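Local coordinates for RagB/SusD domain protein (PDB 5J5U) that probably binds chitin or its oligosaccharides at the outer membrane as the SusD-like member of a chitin utilization locus, at residues 338-343 with 406-411; 357-362 with 389-394; 365-370 with 382-388. All coordinates share one frame; numbering follows the deposited sequence.

Contact 1. Residues 338-343 with 406-411; sequences SESQLL and QLWITY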
# COMPACT_ATOMS: atom_id res chain seq x y z
N SER A 338 12.57 -1.27 2.90
CA SER A 338 12.66 -1.70 1.52
C SER A 338 12.09 -0.63 0.60
O SER A 338 12.73 -0.21 -0.37
CB SER A 338 11.94 -3.04 1.32
OG SER A 338 11.87 -3.37 -0.06
N GLU A 339 10.88 -0.17 0.92
CA GLU A 339 10.24 0.90 0.15
C GLU A 339 11.12 2.16 0.06
O GLU A 339 11.33 2.67 -1.02
CB GLU A 339 8.88 1.26 0.76
CG GLU A 339 8.41 2.66 0.42
CD GLU A 339 7.05 2.98 1.01
OE1 GLU A 339 6.67 2.30 2.00
OE2 GLU A 339 6.39 3.92 0.51
N SER A 340 11.62 2.64 1.19
CA SER A 340 12.41 3.88 1.21
C SER A 340 13.64 3.73 0.33
O SER A 340 14.00 4.66 -0.39
CB SER A 340 12.83 4.27 2.64
OG SER A 340 13.74 3.34 3.21
N GLN A 341 14.27 2.56 0.37
CA GLN A 341 15.47 2.35 -0.43
C GLN A 341 15.14 2.26 -1.92
O GLN A 341 15.91 2.73 -2.76
CB GLN A 341 16.22 1.09 0.03
CG GLN A 341 16.77 1.18 1.44
CD GLN A 341 17.52 2.48 1.68
OE1 GLN A 341 18.66 2.63 1.24
NE2 GLN A 341 16.88 3.42 2.37
N LEU A 342 14.00 1.66 -2.25
CA LEU A 342 13.62 1.54 -3.66
C LEU A 342 13.20 2.91 -4.24
O LEU A 342 13.53 3.26 -5.38
CB LEU A 342 12.51 0.49 -3.81
CG LEU A 342 12.94 -0.97 -3.62
CD1 LEU A 342 11.76 -1.94 -3.66
CD2 LEU A 342 13.96 -1.38 -4.65
N LEU A 343 12.53 3.71 -3.42
CA LEU A 343 12.19 5.08 -3.81
C LEU A 343 13.45 5.91 -3.99
O LEU A 343 13.57 6.66 -4.96
CB LEU A 343 11.28 5.73 -2.76
CG LEU A 343 9.88 5.13 -2.60
CD1 LEU A 343 9.17 5.68 -1.39
CD2 LEU A 343 9.05 5.35 -3.88
N GLN A 406 9.97 -4.24 -8.28
CA GLN A 406 10.41 -4.52 -6.91
C GLN A 406 9.47 -3.88 -5.88
O GLN A 406 9.11 -4.51 -4.89
CB GLN A 406 11.85 -4.05 -6.69
CG GLN A 406 12.88 -4.93 -7.37
CD GLN A 406 12.80 -6.38 -6.94
OE1 GLN A 406 12.41 -6.70 -5.81
NE2 GLN A 406 13.14 -7.28 -7.85
N LEU A 407 9.07 -2.62 -6.09
CA LEU A 407 8.13 -1.98 -5.17
C LEU A 407 6.79 -2.72 -5.13
O LEU A 407 6.18 -2.90 -4.08
CB LEU A 407 7.90 -0.51 -5.58
CG LEU A 407 8.96 0.50 -5.15
CD1 LEU A 407 8.89 1.74 -6.02
CD2 LEU A 407 8.79 0.87 -3.69
N TRP A 408 6.36 -3.17 -6.30
CA TRP A 408 5.14 -3.94 -6.45
C TRP A 408 5.22 -5.22 -5.62
O TRP A 408 4.22 -5.68 -5.05
CB TRP A 408 4.90 -4.22 -7.94
CG TRP A 408 3.77 -5.13 -8.24
CD1 TRP A 408 2.44 -4.86 -8.09
CD2 TRP A 408 3.85 -6.46 -8.76
NE1 TRP A 408 1.69 -5.95 -8.47
CE2 TRP A 408 2.53 -6.94 -8.89
CE3 TRP A 408 4.91 -7.29 -9.14
CZ2 TRP A 408 2.25 -8.21 -9.38
CZ3 TRP A 408 4.63 -8.55 -9.62
CH2 TRP A 408 3.31 -9.00 -9.75
N ILE A 409 6.44 -5.77 -5.50
CA ILE A 409 6.63 -6.94 -4.66
C ILE A 409 6.67 -6.53 -3.19
O ILE A 409 6.05 -7.16 -2.33
CB ILE A 409 7.90 -7.72 -5.04
CG1 ILE A 409 7.73 -8.31 -6.45
CG2 ILE A 409 8.17 -8.85 -4.05
CD1 ILE A 409 8.92 -9.07 -6.98
N THR A 410 7.35 -5.44 -2.91
CA THR A 410 7.48 -4.91 -1.56
C THR A 410 6.13 -4.50 -0.97
O THR A 410 5.89 -4.68 0.23
CB THR A 410 8.47 -3.72 -1.57
OG1 THR A 410 9.81 -4.24 -1.70
CG2 THR A 410 8.40 -2.91 -0.30
N TYR A 411 5.23 -4.00 -1.82
CA TYR A 411 3.90 -3.56 -1.40
C TYR A 411 2.88 -4.67 -1.33
O TYR A 411 1.68 -4.39 -1.22
CB TYR A 411 3.36 -2.49 -2.33
CG TYR A 411 4.00 -1.13 -2.19
CD1 TYR A 411 4.26 -0.58 -0.94
CD2 TYR A 411 4.38 -0.42 -3.31
CE1 TYR A 411 4.87 0.67 -0.81
CE2 TYR A 411 4.96 0.82 -3.20
CZ TYR A 411 5.21 1.36 -1.96
OH TYR A 411 5.81 2.61 -1.89
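A chi1 of 157° sets CG of E339 opposite the backbone N, and the extended chain beyond it reaches Y411, whose CG lies anti to the carbonyl carbon (chi1 -73°) and swings the ring back across the gap. The two meet in the alpha-helical core of a SusD-like fold, where helices 337-349 and 399-410 pack almost antiparallel, their local axes 9.9 Å apart at an angle of 166°. Y411 OH donates to E339 OE2 at 2.8 Å, and this oxygen lies in the ring plane, at the edge. Carboxylate and ring stand nearly perpendicular, and the hydroxyl approaches OE2 from well above the carboxylate plane. The same OE2 forms a salt bridge with R191 of helix 178-195, so a buried acid is matched by a cation and a phenol, and the pairing probably favours its ionised form. Leucines suit the apolar part of this buried interface: L342 CB rests 3.7 Å from L407 CD2, while L342 CD1 lies near Q406 CB. The L343 and L407 side chains cross at about a right angle, CD2 of L343 4.2 Å from CD1 of L407. Beside the acid and phenol, at the same end of the interface, two small hydroxyl residues meet. T410 turns its CG2 methyl toward the backbone of E339, and its OG1 sits 2.8 Å from S338 OG, a hydroxyl that is also hydrogen-bonded to G364 O.

Contact 2. Residues 357-362 with 389-394; sequences AADFYK and VNAKPL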
# COMPACT_ATOMS: atom_id res chain seq x y z
N ALA A 357 22.11 4.68 -7.85
CA ALA A 357 20.79 4.05 -7.95
C ALA A 357 20.89 2.54 -7.68
O ALA A 357 20.07 1.98 -6.95
CB ALA A 357 20.18 4.32 -9.32
N ALA A 358 21.93 1.91 -8.23
CA ALA A 358 22.15 0.47 -8.13
C ALA A 358 22.31 0.01 -6.68
O ALA A 358 21.80 -1.06 -6.30
CB ALA A 358 23.38 0.07 -8.94
N ASP A 359 22.99 0.82 -5.87
CA ASP A 359 23.25 0.43 -4.49
C ASP A 359 21.99 0.56 -3.62
O ASP A 359 21.67 -0.34 -2.82
CB ASP A 359 24.37 1.32 -3.92
CG ASP A 359 25.75 0.95 -4.46
OD1 ASP A 359 26.16 -0.23 -4.34
OD2 ASP A 359 26.41 1.84 -5.03
N PHE A 360 21.26 1.64 -3.82
CA PHE A 360 19.94 1.82 -3.21
C PHE A 360 19.00 0.66 -3.57
O PHE A 360 18.32 0.11 -2.72
CB PHE A 360 19.31 3.14 -3.66
CG PHE A 360 19.80 4.36 -2.91
CD1 PHE A 360 19.79 4.38 -1.52
CD2 PHE A 360 20.21 5.49 -3.60
CE1 PHE A 360 20.21 5.50 -0.83
CE2 PHE A 360 20.63 6.62 -2.92
CZ PHE A 360 20.63 6.62 -1.53
N TYR A 361 19.00 0.31 -4.85
CA TYR A 361 18.20 -0.79 -5.36
C TYR A 361 18.52 -2.10 -4.65
O TYR A 361 17.62 -2.82 -4.19
CB TYR A 361 18.42 -0.92 -6.86
CG TYR A 361 17.63 -2.02 -7.53
CD1 TYR A 361 16.27 -1.86 -7.79
CD2 TYR A 361 18.25 -3.19 -7.95
CE1 TYR A 361 15.55 -2.86 -8.43
CE2 TYR A 361 17.54 -4.19 -8.58
CZ TYR A 361 16.20 -4.03 -8.82
OH TYR A 361 15.51 -5.04 -9.46
N LYS A 362 19.82 -2.41 -4.56
CA LYS A 362 20.27 -3.65 -3.94
C LYS A 362 19.82 -3.70 -2.49
O LYS A 362 19.27 -4.72 -2.03
CB LYS A 362 21.79 -3.76 -4.02
CG LYS A 362 22.31 -4.03 -5.42
CD LYS A 362 23.83 -3.93 -5.49
CE LYS A 362 24.36 -4.38 -6.83
NZ LYS A 362 25.85 -4.44 -6.82
N VAL A 389 20.64 -10.81 -5.70
CA VAL A 389 20.90 -9.39 -5.87
C VAL A 389 22.02 -9.14 -6.88
O VAL A 389 21.94 -8.25 -7.73
CB VAL A 389 21.25 -8.72 -4.53
CG1 VAL A 389 22.27 -7.61 -4.73
CG2 VAL A 389 19.98 -8.19 -3.86
N ASN A 390 23.08 -9.95 -6.79
CA ASN A 390 24.23 -9.75 -7.67
C ASN A 390 24.02 -10.34 -9.07
O ASN A 390 24.67 -9.89 -10.02
CB ASN A 390 25.48 -10.34 -7.01
CG ASN A 390 25.91 -9.55 -5.78
OD1 ASN A 390 25.69 -8.34 -5.69
ND2 ASN A 390 26.50 -10.24 -4.81
N ALA A 391 23.13 -11.32 -9.20
CA ALA A 391 22.85 -11.92 -10.51
C ALA A 391 21.89 -11.09 -11.35
O ALA A 391 21.86 -11.21 -12.58
CB ALA A 391 22.30 -13.32 -10.34
N LYS A 392 21.11 -10.23 -10.68
CA LYS A 392 20.15 -9.38 -11.37
C LYS A 392 20.18 -7.97 -10.78
O LYS A 392 19.29 -7.60 -10.01
CB LYS A 392 18.74 -9.98 -11.30
CG LYS A 392 18.00 -9.92 -12.63
CD LYS A 392 17.79 -11.31 -13.24
CE LYS A 392 16.95 -11.26 -14.54
NZ LYS A 392 16.62 -12.63 -15.07
N PRO A 393 21.19 -7.18 -11.15
CA PRO A 393 21.36 -5.81 -10.65
C PRO A 393 20.50 -4.84 -11.43
O PRO A 393 19.89 -5.24 -12.42
CB PRO A 393 22.84 -5.53 -10.91
CG PRO A 393 23.08 -6.26 -12.21
CD PRO A 393 22.23 -7.52 -12.15
N LEU A 394 20.45 -3.59 -10.98
CA LEU A 394 19.82 -2.54 -11.77
C LEU A 394 20.55 -2.45 -13.13
O LEU A 394 21.77 -2.27 -13.19
CB LEU A 394 19.89 -1.20 -11.02
CG LEU A 394 18.83 -0.16 -11.37
CD1 LEU A 394 17.44 -0.68 -11.02
CD2 LEU A 394 19.11 1.18 -10.71
O HOH W 1 21.51 -3.60 -8.39
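L394 lays its CD1 methyl over one face of the Y361 ring, 3.7 Å from the centroid and only 15° off the ring normal, a CH-pi contact. A chi1 of -155° sets CG of the leucine roughly opposite its backbone N and sends the fork over the ring. The methyl is displaced somewhat toward the rim, closest to CD1 and CG of the tyrosine. The other L394 methyl, CD2, meets A357 CB at 3.6 Å, so the forked leucine straddles the first turn of the helix; A357 and A358 are small enough to admit it. At the ring edge, near its plane, lies the carbonyl oxygen of K392, 4.1 Å from Y361 CE2. This is the start of helix 357-371 meeting the end of helix 382-391 and the loop that leaves it, within the helical SusD-like fold; E399 and Q402 of the next helix also touch L394. Farther along, K362 runs extended and obliquely across V389, its CG 3.6 Å from V389 CG1. A long aliphatic stem with a charged end suits this partly exposed border, since the methylenes cover the valine while NZ continues toward N390. No direct hydrogen bond joins the two segments. A water bridges them instead, accepting from L394 N at 2.8 Å and donating weakly to A358 O.

Contact 3. Residues 365-370 with 382-388; sequences VEAGIK and QASIDAY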
# COMPACT_ATOMS: atom_id res chain seq x y z
N VAL A 365 16.03 -4.45 -2.36
CA VAL A 365 15.65 -5.84 -2.60
C VAL A 365 15.98 -6.73 -1.41
O VAL A 365 15.17 -7.59 -1.00
CB VAL A 365 16.33 -6.40 -3.86
CG1 VAL A 365 15.97 -7.86 -4.02
CG2 VAL A 365 15.92 -5.61 -5.10
N GLU A 366 17.16 -6.53 -0.83
CA GLU A 366 17.52 -7.32 0.34
C GLU A 366 16.57 -7.04 1.51
O GLU A 366 16.10 -7.95 2.21
CB GLU A 366 18.97 -7.05 0.77
CG GLU A 366 19.30 -7.55 2.17
CD GLU A 366 20.79 -7.71 2.43
OE1 GLU A 366 21.61 -7.23 1.61
OE2 GLU A 366 21.13 -8.31 3.47
N ALA A 367 16.26 -5.76 1.70
CA ALA A 367 15.35 -5.38 2.78
C ALA A 367 13.94 -5.97 2.59
O ALA A 367 13.27 -6.34 3.57
CB ALA A 367 15.29 -3.88 2.88
N GLY A 368 13.51 -6.10 1.34
CA GLY A 368 12.20 -6.66 1.04
C GLY A 368 12.17 -8.16 1.25
O GLY A 368 11.16 -8.71 1.72
N ILE A 369 13.27 -8.82 0.90
CA ILE A 369 13.39 -10.26 1.13
C ILE A 369 13.39 -10.57 2.62
O ILE A 369 12.74 -11.52 3.05
CB ILE A 369 14.67 -10.84 0.48
CG1 ILE A 369 14.60 -10.69 -1.04
CG2 ILE A 369 14.82 -12.32 0.81
CD1 ILE A 369 15.91 -10.97 -1.74
N LYS A 370 14.05 -9.73 3.41
CA LYS A 370 14.12 -9.99 4.84
C LYS A 370 12.91 -9.52 5.62
O LYS A 370 12.69 -9.99 6.74
CB LYS A 370 15.39 -9.35 5.46
CG LYS A 370 16.67 -10.13 5.15
CD LYS A 370 17.95 -9.48 5.69
CE LYS A 370 19.16 -10.38 5.39
NZ LYS A 370 20.44 -9.86 5.95
N GLN A 382 21.66 -15.78 3.72
CA GLN A 382 22.34 -14.60 3.19
C GLN A 382 23.00 -14.88 1.85
O GLN A 382 23.07 -14.00 0.98
CB GLN A 382 23.39 -14.09 4.20
CG GLN A 382 23.99 -12.76 3.81
CD GLN A 382 22.95 -11.66 3.67
OE1 GLN A 382 22.05 -11.54 4.50
NE2 GLN A 382 23.05 -10.88 2.60
N ALA A 383 23.46 -16.11 1.66
CA ALA A 383 24.09 -16.48 0.40
C ALA A 383 23.10 -16.41 -0.76
O ALA A 383 23.45 -15.93 -1.84
CB ALA A 383 24.69 -17.88 0.51
N SER A 384 21.87 -16.86 -0.54
CA SER A 384 20.86 -16.82 -1.60
C SER A 384 20.50 -15.37 -1.96
O SER A 384 20.34 -15.03 -3.14
CB SER A 384 19.61 -17.60 -1.18
OG SER A 384 18.97 -17.03 -0.05
N ILE A 385 20.38 -14.52 -0.94
CA ILE A 385 20.06 -13.11 -1.14
C ILE A 385 21.15 -12.42 -1.94
O ILE A 385 20.88 -11.77 -2.95
CB ILE A 385 19.88 -12.36 0.21
CG1 ILE A 385 18.76 -13.01 1.03
CG2 ILE A 385 19.64 -10.87 -0.03
CD1 ILE A 385 18.54 -12.38 2.40
N ASP A 386 22.39 -12.60 -1.49
CA ASP A 386 23.53 -11.98 -2.15
C ASP A 386 23.64 -12.48 -3.60
O ASP A 386 23.91 -11.70 -4.52
CB ASP A 386 24.81 -12.28 -1.36
CG ASP A 386 24.75 -11.75 0.06
OD1 ASP A 386 23.99 -10.79 0.31
OD2 ASP A 386 25.44 -12.30 0.95
N ALA A 387 23.38 -13.77 -3.79
CA ALA A 387 23.46 -14.36 -5.12
C ALA A 387 22.41 -13.75 -6.05
O ALA A 387 22.71 -13.38 -7.19
CB ALA A 387 23.30 -15.87 -5.04
N TYR A 388 21.18 -13.64 -5.55
CA TYR A 388 20.08 -13.08 -6.34
C TYR A 388 20.30 -11.62 -6.70
O TYR A 388 20.17 -11.24 -7.86
CB TYR A 388 18.77 -13.22 -5.56
CG TYR A 388 17.56 -12.51 -6.13
CD1 TYR A 388 16.98 -12.91 -7.34
CD2 TYR A 388 16.95 -11.47 -5.43
CE1 TYR A 388 15.86 -12.27 -7.84
CE2 TYR A 388 15.82 -10.84 -5.92
CZ TYR A 388 15.28 -11.24 -7.12
OH TYR A 388 14.16 -10.60 -7.59
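Two consecutive helices, 357-371 and 382-391, form a helical hairpin in this SusD-like fold, and here their facing sides pack at 143°, with local axes 10.4 Å apart. I385 fills the centre. Its CG1 and CD1 both lie 4.0 Å from I369 CG2, the two isoleucines sliding past each other in opposite directions, while its CG2 branch reaches the CB and CG methylenes of E366. Branched aliphatic side chains suit this seam because each offers methyls in more than one direction. Toward the buried end, V365 CG1 abuts the edge of the Y388 ring near its plane, 3.5 Å from CE2, and I369 CD1 approaches CD2 of the same ring obliquely. Y388 is carried there by a CG anti to the backbone N (chi1 171°), and its OH has weak hydrogen bonds to D273 and Q406.

At the partly exposed end the contact turns polar. K370, extended over the I385 CD1 methyl, gives NZ to Q382 OE1 at 2.7 Å, with the donor tilted 19° from the carbonyl plane, and also forms a salt bridge with E366 OE2 at 3.0 Å. Q382 NE2 makes a weak bond of 3.3 Å back to that same OE2. A methionine in place of K370 would probably leave the E366 carboxylate without its cation and Q382 OE1 without its donor. Because E366 OE1 also lies 4.5 Å from D386 OD1, the lysine probably offsets local negative charge, and the Q382 amide, accepting from K370 and donating weakly to E366, ties helix 382-391 to this intrahelical ion pair.

Contact 1 is wholly buried near the middle of the chain, whereas contact 2 lies at the surface and contact 3 is partly buried. Contacts 2 and 3 join the same pair, helices 357-371 and 382-391 with the loop beyond, at different levels; both are nested in the chain loop that contact 1 closes between the flanking helices 337-349 and 399-410. Q406 ties the sets together, touching Y361, V365 and Y388, while S338 packs against A367 and G368. The chemistry differs with place: contact 1 sets leucines beside hydroxyls and a buried acid paired with R191, contact 3 borders its aliphatic seam with a lysine-acid-amide cluster, and contact 2 relies on apolar touches and a water.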